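Local coordinates for protein copper induced nitroreductase D (Lactococcus lactis, PDB 2WQF) that binds FMN and probably works as a copper-induced nitroreductase that helps the bacterium withstand oxidative stress, at residues Asp57-Leu68 with Leu89-Leu100; Ile99-Val108 with Ser126-Val137. All blocks are in the same frame, centred on the assembly; numbering follows the deposited sequence.

Contact 1: residues Asp57-Leu68 with Leu89-Leu100; sequences DKLWDEIVAPEL and LDGFKAAFGTIL
The indole of Trp60 fills the space between helix 57-68 and the chain that turns from helix 89-93 into strand 97-100. Trp60 CB meets Lys93 CB at 3.8 Å, and CG lies under the backbone N of Lys93. With CG anti to the carbonyl carbon (chi1 -65°) and the ring turned across that bond, one indole face is laid against the incoming helix. There CB of Phe92 sits 3.5 Å from the centroid of the six-membered ring of Trp60, almost exactly on its normal, a CH-pi contact. Leu59 CD2 and Val64 CG2 cover the opposite face. At the ring's edge Trp60 NE1 donates to Thr98 OG1 (3.0 Å, N-H...O 166°), with OG1 practically in the ring plane; Gln56 OE1 is bonded to the same hydroxyl. At the far end of the indole Trp60 CZ3 touches Phe92 CD2 at 3.6 Å, the Trp60 and Phe92 rings lying oblique with planes at 37°. The same CZ3 also meets Leu89 CD2.

The two helices run roughly antiparallel, their axes 9.3 Å apart, as an outer layer on the antiparallel sheet of this nitroreductase-family fold; a classic beta bulge, Phe96 and Gly97 opposite Phe179, opens strand 97-104. Leu89 packs knob-into-hole among Trp60, Val64, Ala65 and Leu68, its CD1 3.7 Å from Ala65 CA.

Toward solvent, Lys93 reaches across the flank of helix 57-68, and a bend at chi3 brings its NZ to Asp61 OD2, a 2.8 Å salt bridge on the syn lone pair. Its CE passes Asp57 OD1, which is itself salt-bridged to Arg18. On the sheet side Leu59 CD2 reaches Thr98 CG2 at 3.8 Å and then Leu100 CD1, while the Phe92 side chain continues toward the FMN-binding residues Tyr14 and Gln151.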
loop_
_atom_site.group_PDB
_atom_site.type_symbol
_atom_site.label_atom_id
_atom_site.label_comp_id
_atom_site.label_asym_id
_atom_site.label_seq_id
_atom_site.Cartn_x
_atom_site.Cartn_y
_atom_site.Cartn_z
ATOM N N ASP A 57 -8.707 2.074 25.766
ATOM C CA ASP A 57 -7.979 2.270 27.022
ATOM C C ASP A 57 -7.199 1.002 27.414
ATOM O O ASP A 57 -6.058 1.077 27.850
ATOM C CB ASP A 57 -8.953 2.590 28.149
ATOM C CG ASP A 57 -9.576 3.949 28.031
ATOM O OD1 ASP A 57 -9.041 4.782 27.280
ATOM O OD2 ASP A 57 -10.593 4.183 28.730
ATOM N N LYS A 58 -7.830 -0.165 27.256
ATOM C CA LYS A 58 -7.222 -1.436 27.656
ATOM C C LYS A 58 -5.988 -1.762 26.828
ATOM O O LYS A 58 -4.981 -2.230 27.356
ATOM C CB LYS A 58 -8.244 -2.578 27.549
ATOM C CG LYS A 58 -7.715 -3.944 27.924
ATOM C CD LYS A 58 -8.866 -4.882 28.292
ATOM C CE LYS A 58 -8.410 -6.029 29.190
ATOM N NZ LYS A 58 -9.561 -6.838 29.716
ATOM N N LEU A 59 -6.064 -1.541 25.525
ATOM C CA LEU A 59 -4.930 -1.823 24.650
ATOM C C LEU A 59 -3.695 -1.092 25.153
ATOM O O LEU A 59 -2.633 -1.692 25.331
ATOM C CB LEU A 59 -5.209 -1.393 23.211
ATOM C CG LEU A 59 -3.990 -1.493 22.281
ATOM C CD1 LEU A 59 -3.548 -2.938 22.121
ATOM C CD2 LEU A 59 -4.312 -0.901 20.940
ATOM N N TRP A 60 -3.825 0.200 25.382
ATOM C CA TRP A 60 -2.645 1.003 25.713
ATOM C C TRP A 60 -2.185 0.833 27.170
ATOM O O TRP A 60 -0.981 0.724 27.443
ATOM C CB TRP A 60 -2.868 2.473 25.301
ATOM C CG TRP A 60 -2.980 2.532 23.805
ATOM C CD1 TRP A 60 -4.126 2.564 23.065
ATOM C CD2 TRP A 60 -1.894 2.476 22.856
ATOM N NE1 TRP A 60 -3.818 2.549 21.728
ATOM C CE2 TRP A 60 -2.461 2.476 21.574
ATOM C CE3 TRP A 60 -0.499 2.400 22.979
ATOM C CZ2 TRP A 60 -1.690 2.428 20.416
ATOM C CZ3 TRP A 60 0.258 2.361 21.839
ATOM C CH2 TRP A 60 -0.340 2.387 20.563
ATOM N N ASP A 61 -3.125 0.772 28.104
ATOM C CA ASP A 61 -2.760 0.726 29.510
ATOM C C ASP A 61 -2.371 -0.665 29.964
ATOM O O ASP A 61 -1.459 -0.825 30.771
ATOM C CB ASP A 61 -3.924 1.185 30.379
ATOM C CG ASP A 61 -4.002 2.688 30.516
ATOM O OD1 ASP A 61 -3.019 3.401 30.221
ATOM O OD2 ASP A 61 -5.074 3.147 30.932
ATOM N N GLU A 62 -3.066 -1.673 29.441
ATOM C CA GLU A 62 -2.962 -3.018 29.971
ATOM C C GLU A 62 -2.156 -3.944 29.086
ATOM O O GLU A 62 -1.723 -5.007 29.534
ATOM C CB GLU A 62 -4.360 -3.595 30.196
ATOM C CG GLU A 62 -5.188 -2.795 31.196
ATOM C CD GLU A 62 -6.427 -3.534 31.654
ATOM O OE1 GLU A 62 -6.347 -4.771 31.823
ATOM O OE2 GLU A 62 -7.471 -2.883 31.852
ATOM N N ILE A 63 -1.926 -3.540 27.839
ATOM C CA ILE A 63 -1.111 -4.347 26.933
ATOM C C ILE A 63 0.150 -3.636 26.470
ATOM O O ILE A 63 1.252 -4.105 26.735
ATOM C CB ILE A 63 -1.944 -4.859 25.717
ATOM C CG1 ILE A 63 -3.054 -5.778 26.216
ATOM C CG2 ILE A 63 -1.067 -5.574 24.697
ATOM C CD1 ILE A 63 -4.020 -6.277 25.131
ATOM N N VAL A 64 0.039 -2.502 25.795
ATOM C CA VAL A 64 1.242 -1.911 25.213
ATOM C C VAL A 64 2.230 -1.448 26.288
ATOM O O VAL A 64 3.413 -1.762 26.224
ATOM C CB VAL A 64 0.924 -0.761 24.258
ATOM C CG1 VAL A 64 2.212 -0.219 23.672
ATOM C CG2 VAL A 64 -0.004 -1.217 23.144
ATOM N N ALA A 65 1.746 -0.700 27.274
ATOM C CA ALA A 65 2.622 -0.173 28.321
ATOM C C ALA A 65 3.384 -1.282 29.069
ATOM O O ALA A 65 4.617 -1.237 29.158
ATOM C CB ALA A 65 1.823 0.704 29.300
ATOM N N PRO A 66 2.664 -2.290 29.595
ATOM C CA PRO A 66 3.396 -3.359 30.290
ATOM C C PRO A 66 4.348 -4.157 29.387
ATOM O O PRO A 66 5.435 -4.505 29.838
ATOM C CB PRO A 66 2.279 -4.263 30.826
ATOM C CG PRO A 66 1.057 -3.401 30.849
ATOM C CD PRO A 66 1.207 -2.451 29.722
ATOM N N GLU A 67 3.954 -4.446 28.150
ATOM C CA GLU A 67 4.813 -5.208 27.241
ATOM C C GLU A 67 6.075 -4.423 26.896
ATOM O O GLU A 67 7.167 -4.998 26.800
ATOM C CB GLU A 67 4.060 -5.574 25.957
ATOM C CG GLU A 67 2.939 -6.601 26.152
ATOM C CD GLU A 67 3.456 -8.015 26.274
ATOM O OE1 GLU A 67 4.691 -8.200 26.251
ATOM O OE2 GLU A 67 2.629 -8.945 26.383
ATOM N N LEU A 68 5.916 -3.114 26.710
ATOM C CA LEU A 68 7.034 -2.230 26.417
ATOM C C LEU A 68 7.975 -2.134 27.625
ATOM O O LEU A 68 9.201 -2.226 27.485
ATOM C CB LEU A 68 6.502 -0.848 26.031
ATOM C CG LEU A 68 7.347 0.002 25.088
ATOM C CD1 LEU A 68 7.744 -0.783 23.869
ATOM C CD2 LEU A 68 6.574 1.255 24.680
ATOM N N LEU A 89 2.879 7.108 25.061
ATOM C CA LEU A 89 1.841 6.107 25.200
ATOM C C LEU A 89 0.539 6.777 25.616
ATOM O O LEU A 89 -0.515 6.374 25.165
ATOM C CB LEU A 89 2.223 5.023 26.201
ATOM C CG LEU A 89 3.374 4.116 25.769
ATOM C CD1 LEU A 89 3.613 3.068 26.840
ATOM C CD2 LEU A 89 3.106 3.456 24.432
ATOM N N ASP A 90 0.608 7.795 26.477
ATOM C CA ASP A 90 -0.598 8.513 26.869
ATOM C C ASP A 90 -1.241 9.228 25.682
ATOM O O ASP A 90 -2.458 9.345 25.619
ATOM C CB ASP A 90 -0.311 9.523 27.975
ATOM C CG ASP A 90 0.179 8.861 29.255
ATOM O OD1 ASP A 90 -0.527 7.967 29.780
ATOM O OD2 ASP A 90 1.272 9.231 29.732
ATOM N N GLY A 91 -0.411 9.735 24.774
ATOM C CA GLY A 91 -0.920 10.386 23.596
ATOM C C GLY A 91 -1.642 9.409 22.678
ATOM O O GLY A 91 -2.606 9.762 21.998
ATOM N N PHE A 92 -1.184 8.161 22.643
ATOM C CA PHE A 92 -1.870 7.161 21.834
ATOM C C PHE A 92 -3.179 6.781 22.513
ATOM O O PHE A 92 -4.212 6.705 21.864
ATOM C CB PHE A 92 -0.990 5.929 21.602
ATOM C CG PHE A 92 0.250 6.219 20.844
ATOM C CD1 PHE A 92 0.217 7.018 19.721
ATOM C CD2 PHE A 92 1.458 5.664 21.232
ATOM C CE1 PHE A 92 1.367 7.275 19.005
ATOM C CE2 PHE A 92 2.613 5.916 20.530
ATOM C CZ PHE A 92 2.569 6.731 19.420
ATOM N N LYS A 93 -3.145 6.572 23.829
ATOM C CA LYS A 93 -4.359 6.256 24.598
ATOM C C LYS A 93 -5.434 7.335 24.470
ATOM O O LYS A 93 -6.617 7.016 24.355
ATOM C CB LYS A 93 -4.032 6.036 26.085
ATOM C CG LYS A 93 -5.250 5.631 26.897
ATOM C CD LYS A 93 -4.932 5.395 28.375
ATOM C CE LYS A 93 -6.085 5.874 29.230
ATOM N NZ LYS A 93 -5.799 5.806 30.680
ATOM N N ALA A 94 -5.016 8.603 24.511
ATOM C CA ALA A 94 -5.932 9.729 24.456
ATOM C C ALA A 94 -6.768 9.794 23.174
ATOM O O ALA A 94 -7.789 10.488 23.133
ATOM C CB ALA A 94 -5.155 11.026 24.644
ATOM N N ALA A 95 -6.343 9.079 22.131
ATOM C CA ALA A 95 -7.072 9.029 20.868
ATOM C C ALA A 95 -8.426 8.330 21.042
ATOM O O ALA A 95 -8.677 7.673 22.047
ATOM C CB ALA A 95 -6.231 8.309 19.817
ATOM N N PHE A 96 -9.281 8.444 20.040
ATOM C CA PHE A 96 -10.602 7.796 20.076
ATOM C C PHE A 96 -10.511 6.280 19.935
ATOM O O PHE A 96 -11.274 5.538 20.538
ATOM C CB PHE A 96 -11.486 8.351 18.954
ATOM C CG PHE A 96 -12.892 7.842 18.984
ATOM C CD1 PHE A 96 -13.817 8.375 19.858
ATOM C CD2 PHE A 96 -13.309 6.872 18.089
ATOM C CE1 PHE A 96 -15.120 7.932 19.889
ATOM C CE2 PHE A 96 -14.605 6.420 18.119
ATOM C CZ PHE A 96 -15.510 6.958 19.014
ATOM N N GLY A 97 -9.583 5.811 19.109
ATOM C CA GLY A 97 -9.485 4.385 18.866
ATOM C C GLY A 97 -8.193 3.975 18.203
ATOM O O GLY A 97 -7.355 4.821 17.849
ATOM N N THR A 98 -8.066 2.667 17.999
ATOM C CA THR A 98 -6.904 2.063 17.339
ATOM C C THR A 98 -7.429 0.985 16.390
ATOM O O THR A 98 -8.235 0.132 16.771
ATOM C CB THR A 98 -5.869 1.458 18.321
ATOM O OG1 THR A 98 -5.451 2.463 19.249
ATOM C CG2 THR A 98 -4.649 0.975 17.603
ATOM N N ILE A 99 -6.967 1.024 15.147
ATOM C CA ILE A 99 -7.280 -0.006 14.171
ATOM C C ILE A 99 -6.047 -0.882 13.993
ATOM O O ILE A 99 -5.013 -0.413 13.515
ATOM C CB ILE A 99 -7.689 0.600 12.832
ATOM C CG1 ILE A 99 -8.852 1.587 13.004
ATOM C CG2 ILE A 99 -8.008 -0.501 11.794
ATOM C CD1 ILE A 99 -8.953 2.619 11.875
ATOM N N LEU A 100 -6.147 -2.138 14.412
ATOM C CA LEU A 100 -5.048 -3.095 14.273
ATOM C C LEU A 100 -5.232 -3.881 12.990
ATOM O O LEU A 100 -6.268 -4.493 12.756
ATOM C CB LEU A 100 -4.962 -4.026 15.477
ATOM C CG LEU A 100 -4.634 -3.305 16.808
ATOM C CD1 LEU A 100 -5.879 -2.783 17.482
ATOM C CD2 LEU A 100 -3.890 -4.246 17.752
#

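Contact 2: residues Ile99-Val108 with Ser126-Val137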
loop_
_atom_site.group_PDB
_atom_site.type_symbol
_atom_site.label_atom_id
_atom_site.label_comp_id
_atom_site.label_asym_id
_atom_site.label_seq_id
_atom_site.Cartn_x
_atom_site.Cartn_y
_atom_site.Cartn_z
ATOM N N ILE A 99 -6.967 1.024 15.147
ATOM C CA ILE A 99 -7.280 -0.006 14.171
ATOM C C ILE A 99 -6.047 -0.882 13.993
ATOM O O ILE A 99 -5.013 -0.413 13.515
ATOM C CB ILE A 99 -7.689 0.600 12.832
ATOM C CG1 ILE A 99 -8.852 1.587 13.004
ATOM C CG2 ILE A 99 -8.008 -0.501 11.794
ATOM C CD1 ILE A 99 -8.953 2.619 11.875
ATOM N N LEU A 100 -6.147 -2.138 14.412
ATOM C CA LEU A 100 -5.048 -3.095 14.273
ATOM C C LEU A 100 -5.232 -3.881 12.990
ATOM O O LEU A 100 -6.268 -4.493 12.756
ATOM C CB LEU A 100 -4.962 -4.026 15.477
ATOM C CG LEU A 100 -4.634 -3.305 16.808
ATOM C CD1 LEU A 100 -5.879 -2.783 17.482
ATOM C CD2 LEU A 100 -3.890 -4.246 17.752
ATOM N N PHE A 101 -4.232 -3.759 12.124
ATOM C CA PHE A 101 -4.191 -4.410 10.828
ATOM C C PHE A 101 -3.397 -5.684 10.888
ATOM O O PHE A 101 -2.261 -5.666 11.328
ATOM C CB PHE A 101 -3.556 -3.471 9.804
ATOM C CG PHE A 101 -4.437 -2.300 9.424
ATOM C CD1 PHE A 101 -5.351 -2.393 8.379
ATOM C CD2 PHE A 101 -4.359 -1.112 10.137
ATOM C CE1 PHE A 101 -6.128 -1.312 8.038
ATOM C CE2 PHE A 101 -5.114 -0.028 9.788
ATOM C CZ PHE A 101 -6.014 -0.121 8.750
ATOM N N PHE A 102 -4.002 -6.776 10.408
ATOM C CA PHE A 102 -3.373 -8.084 10.372
ATOM C C PHE A 102 -3.434 -8.614 8.936
ATOM O O PHE A 102 -4.257 -8.176 8.129
ATOM C CB PHE A 102 -4.093 -9.109 11.268
ATOM C CG PHE A 102 -4.316 -8.679 12.696
ATOM C CD1 PHE A 102 -3.616 -9.281 13.734
ATOM C CD2 PHE A 102 -5.285 -7.745 13.007
ATOM C CE1 PHE A 102 -3.853 -8.909 15.078
ATOM C CE2 PHE A 102 -5.511 -7.358 14.319
ATOM C CZ PHE A 102 -4.823 -7.958 15.360
ATOM N N GLU A 103 -2.571 -9.581 8.632
ATOM C CA GLU A 103 -2.640 -10.328 7.382
ATOM C C GLU A 103 -2.886 -11.789 7.739
ATOM O O GLU A 103 -2.178 -12.363 8.591
ATOM C CB GLU A 103 -1.341 -10.188 6.588
ATOM C CG GLU A 103 -1.194 -8.811 5.938
ATOM C CD GLU A 103 -2.231 -8.602 4.827
ATOM O OE1 GLU A 103 -2.342 -9.499 3.959
ATOM O OE2 GLU A 103 -2.947 -7.554 4.830
ATOM N N ASP A 104 -3.869 -12.401 7.096
ATOM C CA ASP A 104 -4.240 -13.777 7.394
ATOM C C ASP A 104 -3.273 -14.781 6.730
ATOM O O ASP A 104 -3.304 -15.027 5.519
ATOM C CB ASP A 104 -5.679 -14.015 6.955
ATOM C CG ASP A 104 -6.221 -15.346 7.438
ATOM O OD1 ASP A 104 -5.430 -16.254 7.757
ATOM O OD2 ASP A 104 -7.443 -15.487 7.487
ATOM N N GLN A 105 -2.412 -15.354 7.564
ATOM C CA GLN A 105 -1.389 -16.280 7.093
ATOM C C GLN A 105 -1.959 -17.605 6.592
ATOM O O GLN A 105 -1.310 -18.302 5.812
ATOM C CB GLN A 105 -0.377 -16.546 8.212
ATOM C CG GLN A 105 0.312 -15.265 8.703
ATOM C CD GLN A 105 0.944 -14.489 7.565
ATOM O OE1 GLN A 105 1.898 -14.953 6.929
ATOM N NE2 GLN A 105 0.418 -13.303 7.302
ATOM N N ALA A 106 -3.159 -17.956 7.040
ATOM C CA ALA A 106 -3.780 -19.188 6.567
ATOM C C ALA A 106 -4.148 -19.081 5.081
ATOM O O ALA A 106 -3.999 -20.025 4.296
ATOM C CB ALA A 106 -5.003 -19.532 7.414
ATOM N N VAL A 107 -4.620 -17.910 4.684
ATOM C CA VAL A 107 -4.912 -17.647 3.279
ATOM C C VAL A 107 -3.618 -17.593 2.458
ATOM O O VAL A 107 -3.530 -18.180 1.386
ATOM C CB VAL A 107 -5.711 -16.333 3.116
ATOM C CG1 VAL A 107 -5.902 -15.994 1.648
ATOM C CG2 VAL A 107 -7.074 -16.466 3.791
ATOM N N VAL A 108 -2.608 -16.882 2.963
ATOM C CA VAL A 108 -1.330 -16.830 2.270
ATOM C C VAL A 108 -0.815 -18.240 2.009
ATOM O O VAL A 108 -0.436 -18.575 0.896
ATOM C CB VAL A 108 -0.282 -15.993 3.049
ATOM C CG1 VAL A 108 1.078 -16.056 2.369
ATOM C CG2 VAL A 108 -0.748 -14.554 3.185
ATOM N N SER A 126 1.081 -9.923 0.118
ATOM C CA SER A 126 0.310 -9.731 1.331
ATOM C C SER A 126 0.851 -8.523 2.135
ATOM O O SER A 126 0.081 -7.706 2.655
ATOM C CB SER A 126 0.329 -11.013 2.174
ATOM O OG SER A 126 -0.101 -10.762 3.491
ATOM N N GLU A 127 2.166 -8.393 2.205
ATOM C CA GLU A 127 2.792 -7.244 2.866
ATOM C C GLU A 127 2.406 -5.936 2.156
ATOM O O GLU A 127 2.004 -4.943 2.789
ATOM C CB GLU A 127 4.314 -7.430 2.900
ATOM C CG GLU A 127 5.001 -6.694 4.003
ATOM C CD GLU A 127 4.617 -7.222 5.375
ATOM O OE1 GLU A 127 5.200 -8.178 5.887
ATOM O OE2 GLU A 127 3.723 -6.628 5.953
ATOM N N GLN A 128 2.473 -5.955 0.826
ATOM C CA GLN A 128 2.040 -4.817 0.027
ATOM C C GLN A 128 0.568 -4.509 0.318
ATOM O O GLN A 128 0.186 -3.337 0.477
ATOM C CB GLN A 128 2.292 -5.083 -1.465
ATOM C CG GLN A 128 3.778 -5.157 -1.790
ATOM C CD GLN A 128 4.072 -5.541 -3.215
ATOM O OE1 GLN A 128 3.167 -5.854 -3.993
ATOM N NE2 GLN A 128 5.348 -5.539 -3.565
ATOM N N GLY A 129 -0.241 -5.565 0.387
ATOM C CA GLY A 129 -1.653 -5.470 0.709
ATOM C C GLY A 129 -1.920 -4.779 2.038
ATOM O O GLY A 129 -2.868 -3.999 2.182
ATOM N N SER A 130 -1.086 -5.064 3.025
ATOM C CA SER A 130 -1.218 -4.450 4.331
ATOM C C SER A 130 -0.968 -2.944 4.248
ATOM O O SER A 130 -1.726 -2.129 4.811
ATOM C CB SER A 130 -0.269 -5.083 5.350
ATOM O OG SER A 130 -0.586 -4.601 6.638
ATOM N N GLY A 131 0.053 -2.559 3.489
ATOM C CA GLY A 131 0.320 -1.139 3.281
ATOM C C GLY A 131 -0.859 -0.463 2.585
ATOM O O GLY A 131 -1.302 0.610 2.997
ATOM N N ILE A 132 -1.376 -1.130 1.557
ATOM C CA ILE A 132 -2.481 -0.616 0.758
ATOM C C ILE A 132 -3.705 -0.330 1.636
ATOM O O ILE A 132 -4.250 0.782 1.622
ATOM C CB ILE A 132 -2.826 -1.622 -0.353
ATOM C CG1 ILE A 132 -1.727 -1.610 -1.434
ATOM C CG2 ILE A 132 -4.183 -1.347 -0.984
ATOM C CD1 ILE A 132 -1.792 -2.816 -2.370
ATOM N N ILE A 133 -4.148 -1.305 2.420
ATOM C CA ILE A 133 -5.383 -1.087 3.188
ATOM C C ILE A 133 -5.146 -0.095 4.335
ATOM O O ILE A 133 -6.039 0.686 4.667
ATOM C CB ILE A 133 -6.042 -2.394 3.694
ATOM C CG1 ILE A 133 -5.169 -3.170 4.665
ATOM C CG2 ILE A 133 -6.466 -3.256 2.474
ATOM C CD1 ILE A 133 -5.920 -4.333 5.325
ATOM N N SER A 134 -3.929 -0.074 4.878
ATOM C CA SER A 134 -3.612 0.852 5.963
ATOM C C SER A 134 -3.739 2.309 5.492
ATOM O O SER A 134 -4.352 3.140 6.185
ATOM C CB SER A 134 -2.205 0.600 6.531
ATOM O OG SER A 134 -2.122 -0.680 7.103
ATOM N N VAL A 135 -3.165 2.636 4.324
ATOM C CA VAL A 135 -3.189 4.028 3.852
ATOM C C VAL A 135 -4.554 4.400 3.308
ATOM O O VAL A 135 -4.963 5.548 3.418
ATOM C CB VAL A 135 -2.060 4.392 2.826
ATOM C CG1 VAL A 135 -0.713 4.126 3.434
ATOM C CG2 VAL A 135 -2.228 3.631 1.497
ATOM N N ASN A 136 -5.280 3.428 2.734
ATOM C CA ASN A 136 -6.608 3.744 2.255
ATOM C C ASN A 136 -7.529 4.102 3.435
ATOM O O ASN A 136 -8.336 5.027 3.340
ATOM C CB ASN A 136 -7.207 2.628 1.354
ATOM C CG ASN A 136 -6.715 2.715 -0.074
ATOM O OD1 ASN A 136 -6.190 3.753 -0.491
ATOM N ND2 ASN A 136 -6.860 1.627 -0.825
ATOM N N VAL A 137 -7.428 3.349 4.524
ATOM C CA VAL A 137 -8.193 3.642 5.723
ATOM C C VAL A 137 -7.783 5.002 6.304
ATOM O O VAL A 137 -8.612 5.841 6.637
ATOM C CB VAL A 137 -8.048 2.530 6.779
ATOM C CG1 VAL A 137 -8.602 2.973 8.124
ATOM C CG2 VAL A 137 -8.757 1.257 6.312
HETATM O O HOH W 1 -3.046 -5.868 6.957
HETATM O O HOH W 2 1.729 -11.423 5.465
#
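Strand 99-104 runs along helix 126-137, roughly antiparallel (152° between the N-to-C directions), with axes 8.8 Å apart. Phe101 carries the middle: Ser134 OG stands 3.6 Å above the centre of its ring, while Ile133 CD1 and Val137 CB meet its edge. Ser134 OG is held there by its bond to Ser130 O (2.7 Å), which also accepts from Ser134 N on the other face of the carbonyl. Ile99 CD1 and Val137 CG1 meet tip to tip at 3.8 Å.

Glu103, bent at chi2 (-68°), folds its buried carboxylate over the turn Ser126-Ser130. Glu103 OE1 accepts from Ser126 OG at 2.6 Å, on its anti side and somewhat out of plane, and is bonded to Thr45 OG1 as well. OE2 takes a water that also donates to Phe102 O and accepts from Ser130 OG; a second water joins Ser126 OG to Gln105 NE2. An alanine in place of Glu103 would remove the carboxylate and is likely to leave Ser126 OG and the Ser130-bound water without this buried acceptor. Val108 CG2 packs on Ser126 CB.

Leu48 and Leu177 of the flanking strands adjoin Phe101, helix 23-35 covers Val137, and the far side of helix 121-143 faces FMN and the second subunit, where Gln128 bonds Glu127 of that subunit.

In the fold
Both contacts use strand 97-104, and side chains alternating along it separate them: Thr98 and Leu100 point to contact 1, Ile99, Phe101 and Glu103 to contact 2. Their centres lie 20 Å apart, one following the other along the sequence. Contact 1 is partly buried and belongs to one subunit's outer layer, with an indole at its heart and a salt bridge at its solvent edge. Contact 2 is wholly buried; its polar part centres on a carboxylate, serine hydroxyls and two waters, and its helix continues to the dimer interface. Each comes near FMN, contact 1 through Phe92 and contact 2 through helix 126-137.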